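Local coordinates for major pollen allergen Jun a 1 (Juniperus ashei, PDB 1PXZ), which cleaves pectate weakly as a calcium-dependent polysaccharide lyase and is the major IgE-binding allergen of cedar pollen, at residues 214-219 against 237-242; 260-265 against 295-300; 67-72 against 89-94. One frame throughout, in Å; residues are numbered along the deposited sequence.

Contact 1 (214-219 against 237-242)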
loop_
_atom_site.group_PDB
_atom_site.type_symbol
_atom_site.label_atom_id
_atom_site.label_comp_id
_atom_site.label_asym_id
_atom_site.label_seq_id
_atom_site.Cartn_x
_atom_site.Cartn_y
_atom_site.Cartn_z
ATOM N N LYS A 214 -1.037 4.125 -12.342
ATOM C CA LYS A 214 -0.410 2.819 -12.498
ATOM C C LYS A 214 0.081 2.323 -11.140
ATOM O O LYS A 214 0.847 3.064 -10.515
ATOM C CB LYS A 214 0.750 2.879 -13.489
ATOM C CG LYS A 214 0.299 3.370 -14.879
ATOM C CD LYS A 214 1.531 3.424 -15.793
ATOM C CE LYS A 214 1.132 3.370 -17.259
ATOM N NZ LYS A 214 0.212 4.492 -17.606
ATOM N N VAL A 215 -0.387 1.152 -10.732
ATOM C CA VAL A 215 -0.056 0.635 -9.399
ATOM C C VAL A 215 0.316 -0.843 -9.430
ATOM O O VAL A 215 -0.359 -1.605 -10.132
ATOM C CB VAL A 215 -1.231 0.792 -8.416
ATOM C CG1 VAL A 215 -0.860 0.153 -7.075
ATOM C CG2 VAL A 215 -1.584 2.264 -8.238
ATOM N N THR A 216 1.345 -1.229 -8.677
ATOM C CA THR A 216 1.776 -2.626 -8.596
ATOM C C THR A 216 1.408 -3.145 -7.201
ATOM O O THR A 216 1.800 -2.480 -6.239
ATOM C CB THR A 216 3.288 -2.811 -8.823
ATOM O OG1 THR A 216 3.646 -2.352 -10.136
ATOM C CG2 THR A 216 3.707 -4.277 -8.761
ATOM N N VAL A 217 0.672 -4.249 -7.171
ATOM C CA VAL A 217 0.348 -4.866 -5.863
ATOM C C VAL A 217 1.009 -6.231 -5.842
ATOM O O VAL A 217 0.474 -7.111 -6.550
ATOM C CB VAL A 217 -1.167 -4.963 -5.658
ATOM C CG1 VAL A 217 -1.496 -5.690 -4.347
ATOM C CG2 VAL A 217 -1.789 -3.579 -5.675
ATOM N N ALA A 218 2.114 -6.400 -5.108
ATOM C CA ALA A 218 2.867 -7.644 -5.198
ATOM C C ALA A 218 3.377 -8.240 -3.887
ATOM O O ALA A 218 3.857 -7.530 -3.008
ATOM C CB ALA A 218 4.070 -7.395 -6.110
ATOM N N PHE A 219 3.318 -9.556 -3.791
ATOM C CA PHE A 219 3.874 -10.339 -2.697
ATOM C C PHE A 219 3.219 -10.011 -1.350
ATOM O O PHE A 219 3.856 -10.149 -0.293
ATOM C CB PHE A 219 5.390 -10.154 -2.591
ATOM C CG PHE A 219 6.118 -10.228 -3.929
ATOM C CD1 PHE A 219 6.140 -11.426 -4.614
ATOM C CD2 PHE A 219 6.758 -9.113 -4.446
ATOM C CE1 PHE A 219 6.800 -11.507 -5.842
ATOM C CE2 PHE A 219 7.393 -9.176 -5.682
ATOM C CZ PHE A 219 7.393 -10.376 -6.372
ATOM N N LEU A 237 -4.691 1.405 -14.035
ATOM C CA LEU A 237 -4.111 0.092 -14.291
ATOM C C LEU A 237 -3.526 -0.488 -13.020
ATOM O O LEU A 237 -2.741 0.215 -12.366
ATOM C CB LEU A 237 -2.982 0.264 -15.319
ATOM C CG LEU A 237 -1.999 -0.855 -15.614
ATOM C CD1 LEU A 237 -2.721 -2.066 -16.176
ATOM C CD2 LEU A 237 -0.941 -0.375 -16.603
ATOM N N VAL A 238 -3.892 -1.723 -12.684
ATOM C CA VAL A 238 -3.275 -2.329 -11.506
ATOM C C VAL A 238 -2.728 -3.709 -11.863
ATOM O O VAL A 238 -3.498 -4.529 -12.366
ATOM C CB VAL A 238 -4.244 -2.513 -10.325
ATOM C CG1 VAL A 238 -3.422 -2.882 -9.085
ATOM C CG2 VAL A 238 -5.082 -1.283 -10.070
ATOM N N HIS A 239 -1.460 -3.937 -11.589
ATOM C CA HIS A 239 -0.844 -5.248 -11.732
ATOM C C HIS A 239 -0.860 -5.963 -10.378
ATOM O O HIS A 239 -0.195 -5.512 -9.444
ATOM C CB HIS A 239 0.576 -5.117 -12.288
ATOM C CG HIS A 239 1.264 -6.406 -12.583
ATOM N ND1 HIS A 239 2.610 -6.605 -12.424
ATOM C CD2 HIS A 239 0.730 -7.581 -13.037
ATOM C CE1 HIS A 239 2.919 -7.849 -12.760
ATOM N NE2 HIS A 239 1.796 -8.463 -13.142
ATOM N N VAL A 240 -1.618 -7.036 -10.275
ATOM C CA VAL A 240 -1.752 -7.782 -9.011
ATOM C C VAL A 240 -0.977 -9.082 -9.122
ATOM O O VAL A 240 -1.467 -10.012 -9.766
ATOM C CB VAL A 240 -3.227 -8.040 -8.675
ATOM C CG1 VAL A 240 -3.385 -8.727 -7.313
ATOM C CG2 VAL A 240 -4.032 -6.743 -8.644
ATOM N N ALA A 241 0.227 -9.159 -8.529
ATOM C CA ALA A 241 1.124 -10.267 -8.827
ATOM C C ALA A 241 1.679 -11.020 -7.628
ATOM O O ALA A 241 2.211 -10.380 -6.714
ATOM C CB ALA A 241 2.326 -9.701 -9.607
ATOM N N ASN A 242 1.619 -12.343 -7.603
ATOM C CA ASN A 242 2.218 -13.182 -6.571
ATOM C C ASN A 242 1.811 -12.755 -5.153
ATOM O O ASN A 242 2.633 -12.691 -4.234
ATOM C CB ASN A 242 3.731 -13.176 -6.713
ATOM C CG ASN A 242 4.183 -14.167 -7.773
ATOM O OD1 ASN A 242 3.474 -15.088 -8.199
ATOM N ND2 ASN A 242 5.411 -13.960 -8.185
#

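Contact 2 (260-265 against 295-300)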
loop_
_atom_site.group_PDB
_atom_site.type_symbol
_atom_site.label_atom_id
_atom_site.label_comp_id
_atom_site.label_asym_id
_atom_site.label_seq_id
_atom_site.Cartn_x
_atom_site.Cartn_y
_atom_site.Cartn_z
ATOM N N THR A 260 -8.180 -1.469 -15.641
ATOM C CA THR A 260 -7.430 -2.581 -16.192
ATOM C C THR A 260 -6.779 -3.322 -15.030
ATOM O O THR A 260 -5.976 -2.754 -14.300
ATOM C CB THR A 260 -6.360 -2.105 -17.205
ATOM O OG1 THR A 260 -7.093 -1.447 -18.254
ATOM C CG2 THR A 260 -5.590 -3.273 -17.797
ATOM N N ILE A 261 -7.140 -4.578 -14.872
ATOM C CA ILE A 261 -6.642 -5.405 -13.788
ATOM C C ILE A 261 -5.933 -6.628 -14.341
ATOM O O ILE A 261 -6.549 -7.467 -14.977
ATOM C CB ILE A 261 -7.791 -5.819 -12.831
ATOM C CG1 ILE A 261 -8.492 -4.591 -12.260
ATOM C CG2 ILE A 261 -7.228 -6.769 -11.785
ATOM C CD1 ILE A 261 -9.716 -4.838 -11.393
ATOM N N LEU A 262 -4.632 -6.696 -14.086
ATOM C CA LEU A 262 -3.771 -7.773 -14.520
ATOM C C LEU A 262 -3.376 -8.624 -13.322
ATOM O O LEU A 262 -2.441 -8.316 -12.589
ATOM C CB LEU A 262 -2.560 -7.230 -15.282
ATOM C CG LEU A 262 -2.928 -6.222 -16.397
ATOM C CD1 LEU A 262 -1.678 -5.811 -17.163
ATOM C CD2 LEU A 262 -3.975 -6.798 -17.346
ATOM N N SER A 263 -4.148 -9.706 -13.155
ATOM C CA SER A 263 -3.908 -10.662 -12.083
ATOM C C SER A 263 -2.957 -11.751 -12.571
ATOM O O SER A 263 -3.271 -12.427 -13.545
ATOM C CB SER A 263 -5.237 -11.265 -11.618
ATOM O OG SER A 263 -5.000 -12.343 -10.720
ATOM N N GLU A 264 -1.801 -11.904 -11.925
ATOM C CA GLU A 264 -0.816 -12.890 -12.365
ATOM C C GLU A 264 -0.165 -13.609 -11.206
ATOM O O GLU A 264 0.383 -12.949 -10.310
ATOM C CB GLU A 264 0.228 -12.116 -13.183
ATOM C CG GLU A 264 1.324 -12.958 -13.802
ATOM C CD GLU A 264 2.228 -12.171 -14.735
ATOM O OE1 GLU A 264 2.158 -10.918 -14.767
ATOM O OE2 GLU A 264 3.020 -12.855 -15.430
ATOM N N GLY A 265 -0.217 -14.932 -11.179
ATOM C CA GLY A 265 0.497 -15.688 -10.169
ATOM C C GLY A 265 -0.017 -15.494 -8.759
ATOM O O GLY A 265 0.741 -15.693 -7.787
ATOM N N VAL A 295 -10.647 -4.813 -19.378
ATOM C CA VAL A 295 -9.624 -5.828 -19.584
ATOM C C VAL A 295 -9.184 -6.311 -18.198
ATOM O O VAL A 295 -8.397 -5.642 -17.536
ATOM C CB VAL A 295 -8.448 -5.278 -20.393
ATOM C CG1 VAL A 295 -7.292 -6.271 -20.392
ATOM C CG2 VAL A 295 -8.859 -4.973 -21.838
ATOM N N TRP A 296 -9.767 -7.432 -17.798
ATOM C CA TRP A 296 -9.442 -8.061 -16.522
ATOM C C TRP A 296 -8.878 -9.443 -16.808
ATOM O O TRP A 296 -9.621 -10.354 -17.171
ATOM C CB TRP A 296 -10.660 -8.165 -15.608
ATOM C CG TRP A 296 -11.182 -6.869 -15.073
ATOM C CD1 TRP A 296 -11.000 -5.608 -15.539
ATOM C CD2 TRP A 296 -12.020 -6.731 -13.907
ATOM N NE1 TRP A 296 -11.651 -4.692 -14.764
ATOM C CE2 TRP A 296 -12.287 -5.367 -13.747
ATOM C CE3 TRP A 296 -12.560 -7.646 -12.988
ATOM C CZ2 TRP A 296 -13.074 -4.879 -12.704
ATOM C CZ3 TRP A 296 -13.345 -7.162 -11.944
ATOM C CH2 TRP A 296 -13.590 -5.780 -11.817
ATOM N N ARG A 297 -7.570 -9.608 -16.650
ATOM C CA ARG A 297 -6.918 -10.851 -17.011
ATOM C C ARG A 297 -6.394 -11.640 -15.808
ATOM O O ARG A 297 -5.943 -11.050 -14.817
ATOM C CB ARG A 297 -5.731 -10.593 -17.939
ATOM C CG ARG A 297 -6.000 -9.614 -19.065
ATOM C CD ARG A 297 -5.112 -9.961 -20.261
ATOM N NE ARG A 297 -3.697 -9.733 -19.985
ATOM C CZ ARG A 297 -3.060 -8.649 -20.426
ATOM N NH1 ARG A 297 -3.754 -7.763 -21.134
ATOM N NH2 ARG A 297 -1.771 -8.460 -20.165
ATOM N N SER A 298 -6.479 -12.962 -15.933
ATOM C CA SER A 298 -5.925 -13.875 -14.932
ATOM C C SER A 298 -4.897 -14.784 -15.599
ATOM O O SER A 298 -5.257 -15.551 -16.503
ATOM C CB SER A 298 -7.039 -14.688 -14.273
ATOM O OG SER A 298 -6.521 -15.780 -13.535
ATOM N N THR A 299 -3.635 -14.709 -15.191
ATOM C CA THR A 299 -2.556 -15.497 -15.759
ATOM C C THR A 299 -1.803 -16.310 -14.725
ATOM O O THR A 299 -1.240 -15.689 -13.810
ATOM C CB THR A 299 -1.532 -14.552 -16.441
ATOM O OG1 THR A 299 -2.257 -13.695 -17.350
ATOM C CG2 THR A 299 -0.500 -15.329 -17.231
ATOM N N ARG A 300 -1.746 -17.622 -14.838
ATOM C CA ARG A 300 -1.031 -18.522 -13.933
ATOM C C ARG A 300 -1.415 -18.331 -12.468
ATOM O O ARG A 300 -0.604 -18.549 -11.573
ATOM C CB ARG A 300 0.490 -18.366 -14.116
ATOM C CG ARG A 300 0.867 -18.626 -15.585
ATOM C CD ARG A 300 2.355 -18.547 -15.843
ATOM N NE ARG A 300 2.818 -17.160 -15.755
ATOM C CZ ARG A 300 3.813 -16.745 -14.979
ATOM N NH1 ARG A 300 4.473 -17.599 -14.213
ATOM N NH2 ARG A 300 4.143 -15.460 -14.978
HETATM O O HOH W 1 -10.018 -2.000 -19.104
HETATM O O HOH W 2 -2.844 -11.270 -16.100
#

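Contact 3 (67-72 against 89-94)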
loop_
_atom_site.group_PDB
_atom_site.type_symbol
_atom_site.label_atom_id
_atom_site.label_comp_id
_atom_site.label_asym_id
_atom_site.label_seq_id
_atom_site.Cartn_x
_atom_site.Cartn_y
_atom_site.Cartn_z
ATOM N N ALA A 67 15.670 15.643 2.792
ATOM C CA ALA A 67 15.570 14.191 2.711
ATOM C C ALA A 67 15.982 13.552 4.027
ATOM O O ALA A 67 17.060 13.857 4.557
ATOM C CB ALA A 67 16.435 13.624 1.588
ATOM N N LEU A 68 15.134 12.669 4.563
ATOM C CA LEU A 68 15.497 12.028 5.823
ATOM C C LEU A 68 15.108 10.547 5.796
ATOM O O LEU A 68 14.057 10.245 5.222
ATOM C CB LEU A 68 14.772 12.655 7.021
ATOM C CG LEU A 68 15.199 14.063 7.435
ATOM C CD1 LEU A 68 14.336 14.504 8.617
ATOM C CD2 LEU A 68 16.686 14.103 7.755
ATOM N N TRP A 69 15.938 9.738 6.430
ATOM C CA TRP A 69 15.648 8.313 6.576
ATOM C C TRP A 69 15.301 8.115 8.045
ATOM O O TRP A 69 16.228 8.098 8.872
ATOM C CB TRP A 69 16.835 7.483 6.085
ATOM C CG TRP A 69 16.518 6.027 5.903
ATOM C CD1 TRP A 69 16.331 5.097 6.873
ATOM C CD2 TRP A 69 16.350 5.335 4.653
ATOM N NE1 TRP A 69 16.058 3.869 6.315
ATOM C CE2 TRP A 69 16.063 3.995 4.960
ATOM C CE3 TRP A 69 16.414 5.739 3.316
ATOM C CZ2 TRP A 69 15.838 3.021 3.982
ATOM C CZ3 TRP A 69 16.188 4.775 2.337
ATOM C CH2 TRP A 69 15.905 3.453 2.686
ATOM N N ILE A 70 14.008 8.001 8.321
ATOM C CA ILE A 70 13.557 7.977 9.718
ATOM C C ILE A 70 13.531 6.575 10.311
ATOM O O ILE A 70 12.982 5.630 9.736
ATOM C CB ILE A 70 12.181 8.660 9.813
ATOM C CG1 ILE A 70 12.241 10.116 9.341
ATOM C CG2 ILE A 70 11.581 8.544 11.205
ATOM C CD1 ILE A 70 10.884 10.672 8.920
ATOM N N ILE A 71 14.177 6.467 11.479
ATOM C CA ILE A 71 14.260 5.197 12.214
ATOM C C ILE A 71 13.856 5.424 13.675
ATOM O O ILE A 71 13.636 6.560 14.085
ATOM C CB ILE A 71 15.673 4.616 12.204
ATOM C CG1 ILE A 71 16.693 5.588 12.824
ATOM C CG2 ILE A 71 16.116 4.234 10.799
ATOM C CD1 ILE A 71 18.029 4.941 13.110
ATOM N N PHE A 72 13.738 4.366 14.461
ATOM C CA PHE A 72 13.160 4.527 15.809
ATOM C C PHE A 72 14.108 3.987 16.872
ATOM O O PHE A 72 14.644 2.898 16.685
ATOM C CB PHE A 72 11.801 3.834 15.853
ATOM C CG PHE A 72 10.760 4.430 14.911
ATOM C CD1 PHE A 72 10.768 4.090 13.566
ATOM C CD2 PHE A 72 9.788 5.301 15.348
ATOM C CE1 PHE A 72 9.834 4.626 12.680
ATOM C CE2 PHE A 72 8.856 5.842 14.479
ATOM C CZ PHE A 72 8.858 5.497 13.131
ATOM N N HIS A 89 10.505 12.783 -0.208
ATOM C CA HIS A 89 11.879 12.369 0.061
ATOM C C HIS A 89 12.037 11.952 1.511
ATOM O O HIS A 89 12.876 12.415 2.277
ATOM C CB HIS A 89 12.858 13.504 -0.304
ATOM C CG HIS A 89 12.845 13.648 -1.811
ATOM N ND1 HIS A 89 12.053 14.533 -2.479
ATOM C CD2 HIS A 89 13.527 12.943 -2.743
ATOM C CE1 HIS A 89 12.256 14.400 -3.785
ATOM N NE2 HIS A 89 13.142 13.447 -3.960
ATOM N N LYS A 90 11.149 11.039 1.920
ATOM C CA LYS A 90 11.216 10.532 3.283
ATOM C C LYS A 90 11.141 9.004 3.242
ATOM O O LYS A 90 10.404 8.517 2.386
ATOM C CB LYS A 90 10.052 11.015 4.150
ATOM C CG LYS A 90 9.989 12.511 4.424
ATOM C CD LYS A 90 11.194 12.970 5.225
ATOM C CE LYS A 90 11.192 14.490 5.379
ATOM N NZ LYS A 90 11.556 15.111 4.058
ATOM N N THR A 91 11.843 8.324 4.128
ATOM C CA THR A 91 11.615 6.916 4.437
ATOM C C THR A 91 11.193 6.853 5.902
ATOM O O THR A 91 11.843 7.508 6.722
ATOM C CB THR A 91 12.858 6.047 4.222
ATOM O OG1 THR A 91 13.156 6.104 2.816
ATOM C CG2 THR A 91 12.598 4.602 4.617
ATOM N N ILE A 92 10.123 6.128 6.180
ATOM C CA ILE A 92 9.880 5.792 7.612
ATOM C C ILE A 92 10.166 4.306 7.701
ATOM O O ILE A 92 9.470 3.516 7.067
ATOM C CB ILE A 92 8.484 6.221 8.040
ATOM C CG1 ILE A 92 8.223 7.697 7.668
ATOM C CG2 ILE A 92 8.246 5.937 9.517
ATOM C CD1 ILE A 92 6.861 8.198 8.144
ATOM N N ASP A 93 11.207 3.939 8.429
ATOM C CA ASP A 93 11.758 2.586 8.431
ATOM C C ASP A 93 11.631 1.971 9.819
ATOM O O ASP A 93 12.391 2.345 10.724
ATOM C CB ASP A 93 13.208 2.675 7.931
ATOM C CG ASP A 93 14.061 1.438 8.047
ATOM O OD1 ASP A 93 13.583 0.319 8.337
ATOM O OD2 ASP A 93 15.305 1.518 7.859
ATOM N N GLY A 94 10.711 1.028 10.021
ATOM C CA GLY A 94 10.519 0.364 11.303
ATOM C C GLY A 94 11.393 -0.824 11.620
ATOM O O GLY A 94 11.200 -1.534 12.614
HETATM O O HOH W 3 13.563 1.801 13.076
#

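Contact 1 (214-219 against 237-242)
Residues 214-218 pair in parallel register with 237-241, the strand axes 4.8 Å apart and only 13° from parallel, through five hydrogen bonds that alternate between the strands and run on to Phe219 N. The shortest and straightest runs from Val217 N to His239 O, 2.7 Å with an angle of 175° at the hydrogen. The last, from Phe219 N to Ala241 O, is longer at 3.2 Å.

Each residue sits beside its counterpart one turn on, with side chains alternating between two faces. Val215, Val217, Val238 and Val240 share one face, where Val215 and Val238 touch Leu201 and Val217 touches Met199, both of strand 198-201. Here Val217 CG2 meets Val238 CG1 at 3.8 Å, a diagonal contact two residues out of register. It forms because Val238 holds CG1 anti to its backbone N (chi1 -169°), which swings that methyl forward along the strand; the same methyl rests 3.5 Å from Val215 O.

The other face carries Lys214, Thr216 and Ala218 beside Leu237, His239 and Ala241. The imidazole of His239 tips away from the neighbouring strand, and the methyl of Ala241 lies over one of its faces, toward the rim. Both ring nitrogens are engaged, ND1 with the hydroxyl of Tyr321 and NE2 with Glu264 OE1; Tyr321 also bonds to Thr216 OG1, so one tyrosine joins the two strands from outside. Past the strand ends, Phe219 and Asn242 run alongside each other in the same direction, the ring carbon CE1 of Phe219 3.6 Å from Asn242 CB.

Stacked like residues in register, with valines on one face and a mixed row of polar and apolar side chains on the other, are the pattern of the right-handed parallel beta-helix of pectate lyases, whose successive coils are joined here.

Contact 2 (260-265 against 295-300)
Ile261 lays its terminal methyl on the indole of Trp296: CD1 stands 3.7 Å from the centroid of the six-membered ring and 20° off its normal, a CH-pi contact. An extended chi2 of 175° carries CD1 out over that face, and the two side chains run in the same direction. Trp296 NE1 bonds to Pro259 O, which fixes the turn of the ring.

On the other face of the paired strands Leu262 lies over a charged group. Its CD2 packs 3.7 Å from Arg297 CZ, above the centre of the guanidinium face, and the arginine chain bends at chi3 to come alongside the leucine.

Farther on, Glu264 reaches out with CG anti to its backbone N (-177°) and the rest extended. OE2 receives Arg300 NH2 at 2.9 Å, a salt bridge made on the anti side of the carboxylate, with the two planes nearly perpendicular. The same NH2 bonds to Val329 O, and Glu264 OE1 to Thr318 OG1. Water 2 links Ser263 O, 2.8 Å away, with Thr299 OG1.

The guanidinium groups thus serve two ways: Arg297 offers a flat face to leucine, while Arg300 offers an N-H to a buried carboxylate. With both oxygens engaged, Glu264 is probably stabilised as the anion, tying neighbouring coils together through charge as well as backbone bonds.

Contact 3 (67-72 against 89-94)
His89 opens the second segment by accepting the Leu68 N-H on its carbonyl oxygen, 3.2 Å from Leu68 N, while its CB touches the methyl of Ala67; its ring turns away from residues 67-72 and stacks on His115.

Lys90 comes next, its chain folded at chi2 and chi4 so that CD lies 4.0 Å from Leu68 CB. The ammonium end curls back to the backbone oxygens of Lys66, Arg64 and Gly88, which together satisfy a largely buried charge.

Thr91 faces Trp69. With CG2 anti to its backbone N (chi1 -64° for OG1), the methyl lies over the middle of the indole, 3.7 Å from the centroid of the six-membered ring and 17° off the normal, a CH-pi contact. OG1 sits over the same face and bonds to Gly35 N. Thr91 O takes the Ile70 N-H at 2.7 Å.

Ile92 points to the opposite face of the strands, where its CG1 lies beside Ile70 CD1 and its CG2 comes to the edge of the Phe72 ring, 3.7 Å from CZ.

Asp93 returns to the tryptophan. Its OD2 accepts the indole N-H of Trp69 NE1 at 2.9 Å, almost straight at 172° and in the ring plane, but on the anti side of a carboxylate turned nearly perpendicular to the ring. Arg18 pairs with the same oxygen and Arg95 with OD1, and water 3 joins Asp93 O to Phe72 N. Gly94 CA ends the segment near the Phe72 ring.

Strand 68-72 is flanked by strand 39-43 and strand 90-93 by strand 114-119; Phe40 meets the Trp69 ring, whereas helix 58-63 brings Leu58 against Ile70 and Phe72 on the other side.

All three contacts join parallel strands of successive coils along the same side of the beta-helix, and they follow the chain in the order 3, 1, 2. Contact 3 lies toward the N-terminal end of the stack, its centre about 24 Å from that of contact 1 and about 34 Å from that of contact 2, across the chain's centre from both. Contacts 1 and 2 are immediate neighbours, centres about 9 Å apart: strands 237-241 and 260-264 lie side by side, so four laterally adjacent strands run from 214-218 to 296-299. One pairing scheme thus repeats over much of the helix length, giving the elongated core of the lyase.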